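PDB 3G5O: uncharacterized protein Rv2866 from Mycobacterium tuberculosis, which acts as the toxin RelG of a type II toxin-antitoxin system, an RNase of the RelE family that inhibits growth until neutralised by its cognate antitoxin. Local coordinates for residues C[70-73]-C[74-77]. Numbering follows the deposited sequence.
Sequences ARRG and TYRL
Arg72 and Tyr75 face each other at the tip of a beta hairpin with a two-residue loop, closed by a type II' turn with Gly73 and Thr74 at its corners. Between strands 68-72 and 75-82 of the RelE-family sheet, Ala70–Leu77 and Arg72–Tyr75 are hydrogen-bonded pairs flanking the non-hydrogen-bonded pair Arg71–Arg76. The bond from Tyr75 N to Arg72 O (3.1 Å) meets the carbonyl from above its plane. The tighter side carries buried Ala70 and Leu77 with Arg72 and Tyr75; helix 35-51 covers Ala70, Arg72 and Tyr75 through Phe44 and Val41. There Tyr75 CG sits between its own backbone N and carbonyl carbon (chi1 67°), turning the ring back over the hairpin: Arg72 O lies over one ring face, 3.4 Å from Tyr75 CD2, and Tyr75 OH reaches Arg72 CB at 3.5 Å. The Arg72 guanidinium leads away to a salt bridge with Asp48. On the opposite side Arg71 is solvent-exposed, its CD over one face of the Arg76 guanidinium, whose NE forms a salt bridge with Glu57 of the neighbouring Rv2865 chain. Bent at chi3 (74°), Arg71 curls toward the turn, where NH1 donates in its guanidinium plane to a lone pair of Gly73 O at 2.9 Å.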
loop_
_atom_site.group_PDB
_atom_site.type_symbol
_atom_site.label_atom_id
_atom_site.label_comp_id
_atom_site.label_asym_id
_atom_site.label_seq_id
_atom_site.Cartn_x
_atom_site.Cartn_y
_atom_site.Cartn_z
ATOM N N ALA C 70 -5.468 14.171 3.462
ATOM C CA ALA C 70 -4.995 15.220 4.359
ATOM C C ALA C 70 -5.329 14.797 5.793
ATOM O O ALA C 70 -6.448 14.376 6.063
ATOM C CB ALA C 70 -5.674 16.569 4.029
ATOM N N ARG C 71 -4.377 14.928 6.699
ATOM C CA ARG C 71 -4.571 14.551 8.100
ATOM C C ARG C 71 -4.467 15.792 8.964
ATOM O O ARG C 71 -3.524 16.608 8.761
ATOM C CB ARG C 71 -3.486 13.537 8.539
ATOM C CG ARG C 71 -3.611 13.100 9.998
ATOM C CD ARG C 71 -2.495 12.100 10.426
ATOM N NE ARG C 71 -1.224 12.795 10.576
ATOM C CZ ARG C 71 -0.879 13.536 11.641
ATOM N NH1 ARG C 71 -1.702 13.659 12.690
ATOM N NH2 ARG C 71 0.316 14.145 11.665
ATOM N N ARG C 72 -5.404 15.929 9.907
ATOM C CA ARG C 72 -5.272 16.848 11.058
ATOM C C ARG C 72 -5.574 16.081 12.348
ATOM O O ARG C 72 -6.691 15.609 12.548
ATOM C CB ARG C 72 -6.208 18.072 10.947
ATOM C CG ARG C 72 -5.900 19.036 9.802
ATOM C CD ARG C 72 -4.633 19.827 10.135
ATOM N NE ARG C 72 -4.115 20.608 9.004
ATOM C CZ ARG C 72 -4.466 21.869 8.759
ATOM N NH1 ARG C 72 -5.365 22.480 9.543
ATOM N NH2 ARG C 72 -3.941 22.514 7.716
ATOM N N GLY C 73 -4.561 15.919 13.207
ATOM C CA GLY C 73 -4.708 15.117 14.413
ATOM C C GLY C 73 -5.135 13.704 14.056
ATOM O O GLY C 73 -4.394 12.973 13.365
ATOM N N THR C 74 -6.309 13.293 14.518
ATOM C CA THR C 74 -6.714 11.908 14.359
ATOM C C THR C 74 -7.701 11.716 13.219
ATOM O O THR C 74 -8.149 10.590 12.986
ATOM C CB THR C 74 -7.348 11.366 15.648
ATOM O OG1 THR C 74 -8.310 12.319 16.102
ATOM C CG2 THR C 74 -6.222 11.189 16.741
ATOM N N TYR C 75 -8.061 12.793 12.520
ATOM C CA TYR C 75 -8.898 12.606 11.317
ATOM C C TYR C 75 -8.174 12.803 9.984
ATOM O O TYR C 75 -7.157 13.558 9.880
ATOM C CB TYR C 75 -10.220 13.388 11.368
ATOM C CG TYR C 75 -10.067 14.889 11.335
ATOM C CD1 TYR C 75 -9.858 15.543 10.125
ATOM C CD2 TYR C 75 -10.092 15.646 12.510
ATOM C CE1 TYR C 75 -9.724 16.909 10.077
ATOM C CE2 TYR C 75 -9.946 17.072 12.470
ATOM C CZ TYR C 75 -9.781 17.667 11.224
ATOM O OH TYR C 75 -9.577 19.030 11.081
ATOM N N ARG C 76 -8.707 12.115 8.970
ATOM C CA ARG C 76 -8.228 12.233 7.606
ATOM C C ARG C 76 -9.342 12.417 6.604
ATOM O O ARG C 76 -10.428 11.843 6.738
ATOM C CB ARG C 76 -7.396 11.014 7.203
ATOM C CG ARG C 76 -6.032 10.925 7.905
ATOM C CD ARG C 76 -5.463 9.517 7.631
ATOM N NE ARG C 76 -4.032 9.418 7.899
ATOM C CZ ARG C 76 -3.496 9.099 9.083
ATOM N NH1 ARG C 76 -4.281 8.847 10.133
ATOM N NH2 ARG C 76 -2.165 9.013 9.208
ATOM N N LEU C 77 -9.067 13.209 5.581
ATOM C CA LEU C 77 -9.989 13.332 4.464
ATOM C C LEU C 77 -9.291 12.766 3.263
ATOM O O LEU C 77 -8.092 13.030 3.065
ATOM C CB LEU C 77 -10.289 14.807 4.190
ATOM C CG LEU C 77 -11.330 15.420 5.121
ATOM C CD1 LEU C 77 -10.703 15.559 6.518
ATOM C CD2 LEU C 77 -11.771 16.794 4.677
#